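Local coordinates for Crh-like protein 5 (Neosartorya fumigata, PDB 6IBU) that cleaves chitin and transfers it to 1,6-beta-glucan or to other chitin chains, cross-linking the fungal cell wall, at residues 90-93 with 97-100; 100-105 with 110-115; 128-133 with 158-163; 137-142 with 213-218; 144-149 with 177-182. One frame throughout, in Å; residues are numbered along the deposited sequence.

Contact 1 (90-93 with 97-100)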
# COMPACT_ATOMS: atom_id res chain seq x y z
N VAL A 90 0.34 -0.52 -0.31
CA VAL A 90 -0.50 0.01 0.80
C VAL A 90 0.08 1.31 1.35
O VAL A 90 1.21 1.29 1.81
CB VAL A 90 -0.60 -1.02 1.93
CG1 VAL A 90 -1.36 -0.43 3.12
CG2 VAL A 90 -1.25 -2.30 1.44
N LEU A 91 -0.73 2.35 1.43
CA LEU A 91 -0.44 3.50 2.33
C LEU A 91 -1.22 3.25 3.60
O LEU A 91 -2.42 2.96 3.50
CB LEU A 91 -0.85 4.80 1.66
CG LEU A 91 -0.06 5.14 0.41
CD1 LEU A 91 -0.54 6.45 -0.18
CD2 LEU A 91 1.42 5.19 0.74
N GLU A 92 -0.56 3.29 4.75
CA GLU A 92 -1.22 2.95 6.03
C GLU A 92 -0.71 3.87 7.13
O GLU A 92 0.51 4.04 7.26
CB GLU A 92 -0.98 1.49 6.40
CG GLU A 92 -1.73 1.07 7.65
CD GLU A 92 -1.69 -0.42 7.94
OE1 GLU A 92 -0.57 -0.95 8.11
OE2 GLU A 92 -2.78 -1.06 7.93
N SER A 93 -1.65 4.36 7.95
CA SER A 93 -1.35 5.17 9.14
C SER A 93 -1.41 4.28 10.38
O SER A 93 -1.96 3.17 10.33
CB SER A 93 -2.31 6.31 9.25
OG SER A 93 -3.45 5.95 10.01
N ASP A 97 -5.95 4.45 9.07
CA ASP A 97 -6.30 5.07 7.78
C ASP A 97 -5.50 4.31 6.72
O ASP A 97 -4.39 3.85 7.01
CB ASP A 97 -5.98 6.55 7.70
CG ASP A 97 -6.97 7.45 8.44
OD1 ASP A 97 -8.10 7.00 8.71
OD2 ASP A 97 -6.58 8.60 8.75
N GLU A 98 -6.05 4.14 5.54
CA GLU A 98 -5.39 3.25 4.59
C GLU A 98 -5.90 3.48 3.18
O GLU A 98 -7.08 3.65 3.01
CB GLU A 98 -5.67 1.82 5.01
CG GLU A 98 -4.58 0.88 4.60
CD GLU A 98 -5.04 -0.18 3.62
OE1 GLU A 98 -4.81 -1.38 3.91
OE2 GLU A 98 -5.67 0.18 2.59
N VAL A 99 -4.99 3.44 2.22
CA VAL A 99 -5.26 3.49 0.77
C VAL A 99 -4.41 2.40 0.15
O VAL A 99 -3.21 2.31 0.49
CB VAL A 99 -4.92 4.88 0.19
CG1 VAL A 99 -5.10 4.90 -1.31
CG2 VAL A 99 -5.74 5.97 0.86
N ASP A 100 -4.97 1.60 -0.75
CA ASP A 100 -4.18 0.50 -1.32
C ASP A 100 -4.61 0.16 -2.75
O ASP A 100 -5.71 0.57 -3.21
CB ASP A 100 -4.18 -0.72 -0.41
CG ASP A 100 -5.49 -1.45 -0.33
OD1 ASP A 100 -5.86 -2.09 -1.32
OD2 ASP A 100 -6.14 -1.41 0.76

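Contact 2 (100-105 with 110-115)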
# COMPACT_ATOMS: atom_id res chain seq x y z
N ASP A 100 -4.97 1.60 -0.75
CA ASP A 100 -4.18 0.50 -1.32
C ASP A 100 -4.61 0.16 -2.75
O ASP A 100 -5.71 0.57 -3.21
CB ASP A 100 -4.18 -0.72 -0.41
CG ASP A 100 -5.49 -1.45 -0.33
OD1 ASP A 100 -5.86 -2.09 -1.32
OD2 ASP A 100 -6.14 -1.41 0.76
N TRP A 101 -3.67 -0.52 -3.40
CA TRP A 101 -3.85 -1.29 -4.65
C TRP A 101 -3.72 -2.77 -4.30
O TRP A 101 -2.86 -3.09 -3.48
CB TRP A 101 -2.78 -0.89 -5.67
CG TRP A 101 -2.69 0.55 -6.10
CD1 TRP A 101 -1.84 1.50 -5.63
CD2 TRP A 101 -3.39 1.15 -7.20
NE1 TRP A 101 -1.99 2.67 -6.32
CE2 TRP A 101 -2.93 2.48 -7.31
CE3 TRP A 101 -4.37 0.71 -8.08
CZ2 TRP A 101 -3.42 3.37 -8.28
CZ3 TRP A 101 -4.86 1.58 -9.04
CH2 TRP A 101 -4.37 2.88 -9.14
N GLU A 102 -4.56 -3.63 -4.86
CA GLU A 102 -4.38 -5.10 -4.75
C GLU A 102 -4.45 -5.70 -6.15
O GLU A 102 -5.45 -5.48 -6.81
CB GLU A 102 -5.45 -5.74 -3.86
CG GLU A 102 -5.59 -5.11 -2.49
CD GLU A 102 -4.38 -5.33 -1.59
OE1 GLU A 102 -3.81 -6.42 -1.60
OE2 GLU A 102 -4.00 -4.38 -0.89
N VAL A 103 -3.43 -6.42 -6.60
CA VAL A 103 -3.55 -7.26 -7.81
C VAL A 103 -3.70 -8.73 -7.37
O VAL A 103 -3.08 -9.14 -6.39
CB VAL A 103 -2.36 -7.06 -8.77
CG1 VAL A 103 -2.48 -7.96 -9.98
CG2 VAL A 103 -2.24 -5.61 -9.21
N LEU A 104 -4.54 -9.48 -8.06
CA LEU A 104 -4.73 -10.93 -7.82
C LEU A 104 -4.06 -11.65 -8.99
O LEU A 104 -4.29 -11.22 -10.13
CB LEU A 104 -6.22 -11.24 -7.72
CG LEU A 104 -6.94 -10.42 -6.66
CD1 LEU A 104 -8.42 -10.72 -6.71
CD2 LEU A 104 -6.39 -10.67 -5.25
N GLY A 105 -3.24 -12.66 -8.71
CA GLY A 105 -2.47 -13.37 -9.74
C GLY A 105 -3.31 -13.92 -10.88
O GLY A 105 -2.89 -13.81 -12.01
N GLN A 110 -7.67 -6.72 -14.23
CA GLN A 110 -8.06 -5.69 -13.25
C GLN A 110 -7.00 -5.55 -12.15
O GLN A 110 -6.13 -6.44 -11.97
CB GLN A 110 -9.40 -6.00 -12.60
CG GLN A 110 -10.45 -6.59 -13.53
CD GLN A 110 -11.67 -7.00 -12.72
OE1 GLN A 110 -12.73 -6.39 -12.79
NE2 GLN A 110 -11.50 -8.01 -11.89
N VAL A 111 -7.09 -4.42 -11.44
CA VAL A 111 -6.49 -4.20 -10.10
C VAL A 111 -7.62 -3.71 -9.21
O VAL A 111 -8.54 -3.05 -9.71
CB VAL A 111 -5.32 -3.20 -10.15
CG1 VAL A 111 -4.16 -3.75 -10.94
CG2 VAL A 111 -5.75 -1.85 -10.71
N GLN A 112 -7.57 -4.03 -7.93
CA GLN A 112 -8.59 -3.53 -6.99
C GLN A 112 -8.04 -2.26 -6.32
O GLN A 112 -6.86 -2.21 -6.02
CB GLN A 112 -9.00 -4.60 -5.99
CG GLN A 112 -10.30 -4.21 -5.30
CD GLN A 112 -10.64 -5.07 -4.12
OE1 GLN A 112 -11.80 -5.42 -3.93
NE2 GLN A 112 -9.65 -5.43 -3.33
N THR A 113 -8.88 -1.26 -6.16
CA THR A 113 -8.56 -0.06 -5.36
C THR A 113 -9.30 -0.18 -4.05
O THR A 113 -10.36 -0.77 -4.00
CB THR A 113 -8.88 1.26 -6.08
OG1 THR A 113 -10.27 1.31 -6.40
CG2 THR A 113 -8.03 1.49 -7.32
N ASN A 114 -8.75 0.37 -3.00
CA ASN A 114 -9.39 0.25 -1.68
C ASN A 114 -8.95 1.34 -0.73
O ASN A 114 -7.87 1.91 -0.91
CB ASN A 114 -9.06 -1.09 -1.06
CG ASN A 114 -10.31 -1.81 -0.65
OD1 ASN A 114 -11.05 -1.35 0.21
ND2 ASN A 114 -10.57 -2.91 -1.33
N TYR A 115 -9.75 1.59 0.28
CA TYR A 115 -9.37 2.49 1.38
C TYR A 115 -10.14 2.06 2.61
O TYR A 115 -11.19 1.42 2.48
CB TYR A 115 -9.61 3.95 0.98
CG TYR A 115 -11.03 4.40 1.19
CD1 TYR A 115 -12.00 4.16 0.23
CD2 TYR A 115 -11.40 5.02 2.36
CE1 TYR A 115 -13.31 4.57 0.44
CE2 TYR A 115 -12.69 5.45 2.58
CZ TYR A 115 -13.65 5.22 1.61
OH TYR A 115 -14.92 5.62 1.83
O HOH W 1 -6.03 -8.55 -10.24

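Contact 3 (128-133 with 158-163)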
# COMPACT_ATOMS: atom_id res chain seq x y z
N THR A 128 -13.15 -0.95 -5.25
CA THR A 128 -13.52 -0.75 -6.66
C THR A 128 -12.49 -1.48 -7.53
O THR A 128 -11.30 -1.25 -7.34
CB THR A 128 -13.51 0.75 -7.00
OG1 THR A 128 -14.60 1.37 -6.33
CG2 THR A 128 -13.60 1.02 -8.49
N TYR A 129 -12.93 -2.30 -8.47
CA TYR A 129 -12.03 -2.90 -9.49
C TYR A 129 -11.91 -1.94 -10.66
O TYR A 129 -12.91 -1.35 -11.05
CB TYR A 129 -12.54 -4.27 -9.93
CG TYR A 129 -12.45 -5.30 -8.84
CD1 TYR A 129 -13.47 -5.43 -7.91
CD2 TYR A 129 -11.33 -6.10 -8.70
CE1 TYR A 129 -13.41 -6.37 -6.90
CE2 TYR A 129 -11.25 -7.05 -7.69
CZ TYR A 129 -12.30 -7.18 -6.80
OH TYR A 129 -12.25 -8.11 -5.80
N VAL A 130 -10.71 -1.83 -11.23
CA VAL A 130 -10.49 -0.99 -12.44
C VAL A 130 -9.77 -1.85 -13.47
O VAL A 130 -8.90 -2.61 -13.10
CB VAL A 130 -9.71 0.30 -12.10
CG1 VAL A 130 -10.37 1.02 -10.94
CG2 VAL A 130 -8.25 0.06 -11.76
N PRO A 131 -10.08 -1.73 -14.77
CA PRO A 131 -9.42 -2.52 -15.80
C PRO A 131 -7.95 -2.10 -15.93
O PRO A 131 -7.68 -0.95 -15.90
CB PRO A 131 -10.19 -2.21 -17.10
CG PRO A 131 -11.43 -1.43 -16.65
CD PRO A 131 -11.04 -0.78 -15.34
N VAL A 132 -7.05 -3.06 -16.06
CA VAL A 132 -5.59 -2.86 -16.30
C VAL A 132 -5.10 -3.99 -17.20
O VAL A 132 -5.52 -5.15 -17.03
CB VAL A 132 -4.81 -2.83 -14.97
CG1 VAL A 132 -3.37 -2.40 -15.17
CG2 VAL A 132 -5.48 -1.94 -13.95
N ALA A 133 -4.24 -3.69 -18.15
CA ALA A 133 -3.78 -4.69 -19.14
C ALA A 133 -2.72 -5.55 -18.46
O ALA A 133 -1.72 -5.01 -18.01
CB ALA A 133 -3.24 -4.01 -20.37
N ALA A 158 -3.49 7.85 -15.98
CA ALA A 158 -4.94 7.99 -16.26
C ALA A 158 -5.68 7.86 -14.93
O ALA A 158 -5.47 6.86 -14.24
CB ALA A 158 -5.39 6.96 -17.26
N VAL A 159 -6.52 8.83 -14.56
CA VAL A 159 -7.28 8.72 -13.29
C VAL A 159 -8.22 7.51 -13.40
O VAL A 159 -8.94 7.41 -14.43
CB VAL A 159 -8.05 10.01 -12.97
CG1 VAL A 159 -9.02 9.79 -11.83
CG2 VAL A 159 -7.10 11.15 -12.64
N VAL A 160 -8.22 6.62 -12.41
CA VAL A 160 -9.12 5.42 -12.44
C VAL A 160 -10.12 5.48 -11.29
O VAL A 160 -11.15 4.78 -11.38
CB VAL A 160 -8.35 4.09 -12.45
CG1 VAL A 160 -7.54 3.98 -13.72
CG2 VAL A 160 -7.48 3.92 -11.22
N ARG A 161 -9.84 6.26 -10.24
CA ARG A 161 -10.80 6.44 -9.12
C ARG A 161 -10.49 7.71 -8.35
O ARG A 161 -9.33 7.94 -8.07
CB ARG A 161 -10.71 5.27 -8.15
CG ARG A 161 -11.71 5.36 -7.01
CD ARG A 161 -11.66 4.11 -6.18
NE ARG A 161 -12.57 4.22 -5.07
CZ ARG A 161 -12.68 3.34 -4.09
NH1 ARG A 161 -11.91 2.25 -4.10
NH2 ARG A 161 -13.54 3.56 -3.12
N THR A 162 -11.54 8.41 -7.92
CA THR A 162 -11.43 9.56 -6.99
C THR A 162 -12.34 9.32 -5.79
O THR A 162 -13.54 9.11 -5.98
CB THR A 162 -11.81 10.87 -7.68
OG1 THR A 162 -10.90 11.13 -8.75
CG2 THR A 162 -11.77 12.02 -6.70
N LEU A 163 -11.77 9.39 -4.59
CA LEU A 163 -12.53 9.42 -3.32
C LEU A 163 -12.47 10.86 -2.80
O LEU A 163 -11.39 11.31 -2.46
CB LEU A 163 -11.89 8.43 -2.34
CG LEU A 163 -12.39 8.58 -0.91
CD1 LEU A 163 -13.83 8.12 -0.83
CD2 LEU A 163 -11.48 7.83 0.05

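Contact 4 (137-142 with 213-218)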
# COMPACT_ATOMS: atom_id res chain seq x y z
N GLU A 137 2.07 -9.32 -16.25
CA GLU A 137 2.98 -9.62 -17.37
C GLU A 137 3.73 -8.37 -17.80
O GLU A 137 4.69 -8.45 -18.54
CB GLU A 137 2.21 -10.26 -18.52
CG GLU A 137 2.79 -11.61 -18.96
CD GLU A 137 1.94 -12.88 -18.77
OE1 GLU A 137 0.79 -12.77 -18.25
OE2 GLU A 137 2.43 -13.98 -19.16
N THR A 138 3.36 -7.25 -17.25
CA THR A 138 4.00 -6.00 -17.70
C THR A 138 4.08 -5.05 -16.52
O THR A 138 3.27 -5.22 -15.66
CB THR A 138 3.14 -5.36 -18.77
OG1 THR A 138 3.83 -4.24 -19.32
CG2 THR A 138 1.85 -4.87 -18.16
N PHE A 139 4.98 -4.08 -16.46
CA PHE A 139 5.04 -3.03 -15.40
C PHE A 139 3.97 -1.97 -15.69
O PHE A 139 3.70 -1.71 -16.86
CB PHE A 139 6.43 -2.41 -15.35
CG PHE A 139 7.39 -3.30 -14.62
CD1 PHE A 139 7.48 -3.22 -13.25
CD2 PHE A 139 8.14 -4.25 -15.29
CE1 PHE A 139 8.34 -4.04 -12.55
CE2 PHE A 139 9.01 -5.07 -14.59
CZ PHE A 139 9.12 -4.96 -13.22
N HIS A 140 3.38 -1.42 -14.64
CA HIS A 140 2.48 -0.24 -14.70
C HIS A 140 2.93 0.71 -13.62
O HIS A 140 3.56 0.27 -12.67
CB HIS A 140 1.02 -0.64 -14.51
CG HIS A 140 0.46 -1.41 -15.65
ND1 HIS A 140 0.14 -0.79 -16.84
CD2 HIS A 140 0.18 -2.72 -15.80
CE1 HIS A 140 -0.32 -1.71 -17.68
NE2 HIS A 140 -0.30 -2.89 -17.06
N THR A 141 2.56 1.97 -13.75
CA THR A 141 2.82 2.99 -12.72
C THR A 141 1.53 3.15 -11.92
O THR A 141 0.56 3.65 -12.46
CB THR A 141 3.28 4.30 -13.34
OG1 THR A 141 4.42 3.98 -14.13
CG2 THR A 141 3.64 5.32 -12.29
N TYR A 142 1.56 2.76 -10.65
CA TYR A 142 0.40 2.90 -9.75
C TYR A 142 0.63 4.15 -8.90
O TYR A 142 1.59 4.22 -8.14
CB TYR A 142 0.25 1.63 -8.93
CG TYR A 142 -0.03 0.40 -9.75
CD1 TYR A 142 -1.33 0.01 -10.02
CD2 TYR A 142 1.01 -0.38 -10.23
CE1 TYR A 142 -1.58 -1.13 -10.77
CE2 TYR A 142 0.77 -1.54 -10.95
CZ TYR A 142 -0.53 -1.92 -11.22
OH TYR A 142 -0.76 -3.06 -11.95
N THR A 213 6.28 -14.20 -8.28
CA THR A 213 7.08 -13.01 -7.91
C THR A 213 6.42 -11.73 -8.43
O THR A 213 6.18 -11.61 -9.63
CB THR A 213 8.53 -13.14 -8.36
OG1 THR A 213 9.05 -14.35 -7.80
CG2 THR A 213 9.34 -11.96 -7.89
N MET A 214 6.21 -10.80 -7.51
CA MET A 214 5.85 -9.39 -7.81
C MET A 214 7.17 -8.60 -7.90
O MET A 214 8.08 -8.89 -7.13
CB MET A 214 4.93 -8.86 -6.70
CG MET A 214 5.05 -7.37 -6.39
SD MET A 214 4.09 -6.96 -4.87
CE MET A 214 4.60 -5.27 -4.63
N TYR A 215 7.28 -7.69 -8.85
CA TYR A 215 8.48 -6.83 -9.00
C TYR A 215 8.11 -5.37 -8.83
O TYR A 215 7.17 -4.89 -9.47
CB TYR A 215 9.13 -7.03 -10.37
CG TYR A 215 9.62 -8.43 -10.61
CD1 TYR A 215 8.77 -9.40 -11.13
CD2 TYR A 215 10.94 -8.79 -10.36
CE1 TYR A 215 9.21 -10.69 -11.38
CE2 TYR A 215 11.41 -10.07 -10.62
CZ TYR A 215 10.53 -11.02 -11.13
OH TYR A 215 10.94 -12.29 -11.37
N VAL A 216 8.87 -4.67 -8.00
CA VAL A 216 8.76 -3.19 -7.88
C VAL A 216 10.07 -2.59 -8.37
O VAL A 216 11.09 -2.80 -7.74
CB VAL A 216 8.42 -2.78 -6.43
CG1 VAL A 216 8.55 -1.27 -6.25
CG2 VAL A 216 7.04 -3.29 -6.03
N LYS A 217 10.07 -1.88 -9.49
CA LYS A 217 11.36 -1.35 -9.97
C LYS A 217 11.60 0.05 -9.43
O LYS A 217 12.78 0.37 -9.23
CB LYS A 217 11.63 -1.55 -11.46
CG LYS A 217 10.63 -1.10 -12.48
CD LYS A 217 10.88 -1.82 -13.81
CE LYS A 217 10.96 -0.89 -15.01
NZ LYS A 217 11.78 -1.47 -16.11
N SER A 218 10.58 0.84 -9.10
CA SER A 218 10.82 2.20 -8.55
C SER A 218 9.69 2.68 -7.66
O SER A 218 8.54 2.20 -7.78
CB SER A 218 11.14 3.20 -9.65
OG SER A 218 9.98 3.57 -10.37

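Contact 5 (144-149 with 177-182)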
# COMPACT_ATOMS: atom_id res chain seq x y z
N ILE A 144 -1.01 7.17 -6.30
CA ILE A 144 -2.03 7.65 -5.34
C ILE A 144 -1.73 9.11 -5.04
O ILE A 144 -0.68 9.35 -4.52
CB ILE A 144 -2.02 6.81 -4.06
CG1 ILE A 144 -2.39 5.36 -4.34
CG2 ILE A 144 -2.93 7.44 -3.01
CD1 ILE A 144 -2.18 4.43 -3.17
N ASP A 145 -2.60 10.02 -5.44
CA ASP A 145 -2.55 11.46 -5.09
C ASP A 145 -3.43 11.65 -3.87
O ASP A 145 -4.58 11.25 -3.89
CB ASP A 145 -2.93 12.35 -6.27
CG ASP A 145 -1.75 12.55 -7.22
OD1 ASP A 145 -0.85 13.41 -6.91
OD2 ASP A 145 -1.69 11.81 -8.25
N TRP A 146 -2.89 12.24 -2.82
CA TRP A 146 -3.57 12.26 -1.52
C TRP A 146 -3.55 13.68 -0.97
O TRP A 146 -2.49 14.17 -0.60
CB TRP A 146 -2.89 11.24 -0.63
CG TRP A 146 -3.28 11.27 0.80
CD1 TRP A 146 -4.53 11.45 1.32
CD2 TRP A 146 -2.40 10.98 1.89
NE1 TRP A 146 -4.47 11.33 2.68
CE2 TRP A 146 -3.18 11.04 3.06
CE3 TRP A 146 -1.04 10.70 1.98
CZ2 TRP A 146 -2.63 10.85 4.31
CZ3 TRP A 146 -0.49 10.50 3.22
CH2 TRP A 146 -1.28 10.58 4.36
N THR A 147 -4.71 14.31 -0.95
CA THR A 147 -4.88 15.68 -0.42
C THR A 147 -6.00 15.64 0.60
O THR A 147 -6.67 14.61 0.69
CB THR A 147 -5.16 16.67 -1.56
OG1 THR A 147 -6.47 16.51 -2.11
CG2 THR A 147 -4.17 16.54 -2.68
N LYS A 148 -6.18 16.73 1.34
CA LYS A 148 -7.25 16.84 2.35
C LYS A 148 -8.61 16.89 1.62
O LYS A 148 -9.61 16.62 2.26
CB LYS A 148 -6.99 17.99 3.34
CG LYS A 148 -6.42 19.28 2.77
CD LYS A 148 -6.00 20.28 3.84
CE LYS A 148 -4.79 19.81 4.63
NZ LYS A 148 -3.77 20.87 4.79
N ASP A 149 -8.63 17.14 0.31
CA ASP A 149 -9.89 17.20 -0.46
C ASP A 149 -10.24 15.83 -1.08
O ASP A 149 -11.42 15.59 -1.26
CB ASP A 149 -9.83 18.27 -1.55
CG ASP A 149 -9.89 19.70 -1.02
OD1 ASP A 149 -10.40 19.92 0.13
OD2 ASP A 149 -9.45 20.61 -1.78
N THR A 177 -4.23 10.87 8.10
CA THR A 177 -3.16 10.84 9.11
C THR A 177 -1.89 10.40 8.39
O THR A 177 -1.97 9.87 7.30
CB THR A 177 -3.55 9.93 10.27
OG1 THR A 177 -3.90 8.65 9.75
CG2 THR A 177 -4.70 10.49 11.07
N PRO A 178 -0.70 10.64 8.98
CA PRO A 178 0.55 10.38 8.28
C PRO A 178 0.61 8.88 7.99
O PRO A 178 0.31 8.08 8.86
CB PRO A 178 1.65 10.78 9.26
CG PRO A 178 0.92 11.57 10.36
CD PRO A 178 -0.50 11.06 10.37
N MET A 179 1.03 8.53 6.79
CA MET A 179 1.00 7.14 6.33
C MET A 179 2.38 6.72 5.86
O MET A 179 3.12 7.55 5.37
CB MET A 179 -0.01 6.96 5.20
CG MET A 179 -1.42 6.98 5.72
SD MET A 179 -2.65 6.44 4.54
CE MET A 179 -2.53 7.72 3.30
N ARG A 180 2.67 5.43 5.98
CA ARG A 180 3.89 4.86 5.41
C ARG A 180 3.49 3.99 4.22
O ARG A 180 2.31 3.70 4.05
CB ARG A 180 4.70 4.17 6.51
CG ARG A 180 4.10 2.89 7.04
CD ARG A 180 5.25 1.98 7.39
NE ARG A 180 5.39 1.90 8.83
CZ ARG A 180 6.54 1.88 9.51
NH1 ARG A 180 7.71 1.92 8.90
NH2 ARG A 180 6.49 1.81 10.83
N LEU A 181 4.45 3.71 3.36
CA LEU A 181 4.21 2.88 2.16
C LEU A 181 4.67 1.45 2.48
O LEU A 181 5.80 1.28 2.93
CB LEU A 181 4.97 3.53 1.00
CG LEU A 181 4.95 2.80 -0.33
CD1 LEU A 181 3.53 2.64 -0.86
CD2 LEU A 181 5.83 3.55 -1.32
N ARG A 182 3.79 0.47 2.28
CA ARG A 182 4.10 -0.97 2.45
C ARG A 182 4.01 -1.62 1.07
O ARG A 182 3.03 -1.37 0.35
CB ARG A 182 3.16 -1.62 3.46
CG ARG A 182 2.78 -0.69 4.61
CD ARG A 182 2.27 -1.31 5.91
NE ARG A 182 2.97 -2.55 6.22
CZ ARG A 182 2.47 -3.55 6.93
NH1 ARG A 182 1.24 -3.47 7.44
NH2 ARG A 182 3.19 -4.64 7.13

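Contact 1 (90-93 with 97-100)
E98 pairs with E92 and lies diagonally against V90 on the same face of an antiparallel pair of strands. E98 CB sits 3.8 Å from L91 O. E98 CG, turned away from the backbone N (chi1 -151°), comes in to 3.2 Å of L91 O and also meets V90 CG1. The chain then bends at chi2, which lays E98 CD against V90 CG1 at 3.7 Å, and OE1 rests on the same methyl. OE2 ends close to the carboxylate of D100, the next acid on this face. The backbones beneath are nearly exactly antiparallel, at 175° with axes 4.6 Å apart. L91 and V99 form the hydrogen-bonded pair: L91 N donates to V99 O at 2.7 Å, and V99 N returns a bond to L91 O. This is the hairpin of strands 85-93 and 98-105 that carries the GH16 E-x-D-x-E motif, here E98-V99-D100-W101-E102, in which E98 is probably the nucleophile, as in relatives. On the reverse face L91 and V99 meet CB to CB at 4.3 Å, and both also touch I144 of the other sheet. Near the turn S93 N donates to D97 O with an N-H...O angle of 170°. D97 points its carboxylate elsewhere, OD1 to the backbone N of K118 and OD2 to T177 and Q176, while E92 OE1 makes a salt bridge with the chitin-binding R182.

Contact 2 (100-105 with 110-115)
The D100 carboxylate runs alongside N114, against its CB (D100 OD1 to N114 CB 3.4 Å), with its plane 27° from that of the N114 amide. Below them the two backbones exchange a pair of bonds, D100 N donating to N114 O at 2.9 Å and N114 N to D100 O. E102 and Q112 repeat this pairing two residues along, past the non-hydrogen-bonded pair W101-T113, and there Q112 N donates to E102 O at 2.8 Å. On the reverse face W101 sends the far rim of its indole back over the neighbouring strand, so that CZ3 meets T113 CG2 at 3.6 Å and V111 CG2 at 3.9 Å. Beyond this first shell, Y142 and W153 meet the W101 ring edge-to-face, and T113 OG1 bonds to T128 O. The E102 chain bends at chi2 (-68°), and its OE1 bonds to S88 OG. Water 1 accepts from L104 N and probably donates to Q110 O where the strands part. Such a hairpin, acids on one face and W101 in the core, is where GH16 enzymes carry their catalytic strand, here 98-105, with E102 binding chitin and serving by similarity as proton donor.

Contact 3 (128-133 with 158-163)
T128 and R161 stand 8.1 Å apart CA to CA, and V130 and V160 6.6 Å, distances too long for neighbouring strands of one sheet. The two segments in fact belong to different sheets: 128-131 is an outermost strand of the sheet that carries the catalytic residues, whereas 158-163 pairs with strand 150-155 in the other. A classic beta bulge shapes the second segment, V160 and R161 both facing W153, and V160 has the psi of -20° that such a bulge uses. As a result two consecutive side chains point toward 128-133. V160 meets V130 with the two side chains crossing at about a right angle, CG2 to CG2 at 4.0 Å, while V130 CG1 lies 3.9 Å from the carbonyl O of V160. R161 is stretched from CG to NE (chi2 174°, chi3 178°), long enough to carry its guanidinium across to T128. There T128 OG1 sits over the centre of one guanidinium face, 3.5 Å above its plane and 3.5 Å from CZ, while T128 CB comes 3.9 Å from R161 CD. The hydroxyl therefore meets the flat of the group and not an N-H. The donors serve other partners: NH1 bonds to the backbone O of R126 and to T113 OG1, and W153 makes a cation-pi contact with the same group. The chemistry is thus divided, dispersion between valines beside a face-on threonine, with the arginine's directional bonds fastening it to T113 on the adjoining strand 110-116 and to R126, just before the edge strand, and fixing the rotation of its flat group.

Contact 4 (137-142 with 213-218)
F139 and K217 make the close part of this contact, with Y215 at the ring's far end. K217 CD lies over the centre of one face of the F139 ring, 3.5 Å from the centroid and 8° off the ring normal, a CH-pi contact. Its neighbour CG reaches F139 CE1 at 3.7 Å. The outer end of the ring abuts the strand itself: CZ is 3.5 Å from Y215 CB, and CE1 is 3.4 Å from Y215 O, which approaches obliquely. F139 turns its ring away from its own carbonyl carbon (chi1 -79°), and this projects it from the loop before strand 140-146 onto 213-218.

Packing becomes looser toward the lysine tip. After a bend at chi3, NZ remains over the ring, but at 4.9 Å from the centroid and 21° off the normal, a more distant cation-pi contact on an exposed side chain. The Y215 ring leads away from F139; T213 CG2 lies over one of its faces, offset toward the rim. Against F139 the residue offers chiefly its CB and backbone oxygen. The two backbones stay apart, 8.2 Å between the CA atoms of F139 and Y215, because strand 71-78 runs between 140-146 and 212-223 and pairs with both; its K78 also touches F139. The arrangement is thus a surface CH-pi and cation-pi pairing of lysine and phenylalanine that spans an intervening strand on the outer side of the GH16 beta-sandwich, away from the chitin-binding residues.

Contact 5 (144-149 with 177-182)
W146 swings its indole away from its own backbone N (chi1 170°), while M179 turns CG away from its carbonyl carbon (chi1 -75°) and then folds at chi3 (-65°). Together these torsions bring the thioether over the six-membered ring of W146. The terminal CE lies over that six-membered ring, and SD stands 4.6 Å from the ring centroid, a Met-aromatic contact. Nearer the backbone, M179 CB and CG both pass 3.9 Å from W146 CH2. The ring is met at its edge too: T177 O lies in its plane, 3.1 Å from CH2 and 3.2 Å from CZ2, and P178 CA comes near the same edge at 4.3 Å. W146 NE1, the indole's one N-H, bonds to the backbone O of P175, and F68 meets the ring edge-to-face. The contact joins strand 140-146 of one sheet to strand 179-187 of the other, across the core of the beta-sandwich, with 10.4 Å between the CA atoms of W146 and M179. Chemically, a soft thioether over the pi face, one carbonyl oxygen, of T177, at the C-H edge, where the ring carries slight positive charge, and another, of P175, taking the N-H, would suit a buried indole.

Overall arrangement
Contacts 1 and 2 share D100 and lie on successive hairpins of one sheet, their centres 12 Å apart; between them they hold the acids of the catalytic strand, E98 and E102. Contact 5 sits beside contact 1, its centre 7 Å away, and V90 O comes 2.7 Å from R182 N, which places the chitin-binding arginine on the next strand. Contact 3 extends from contact 2 through T113 N and T128 O, 2.7 Å apart, and its R161 lies about 9 Å from E98, between nearest side-chain atoms. Contact 4 stands about 20 Å, centre to centre, from contact 5, although both use strand 140-146; it reaches contact 2 through Y142, packed on W101.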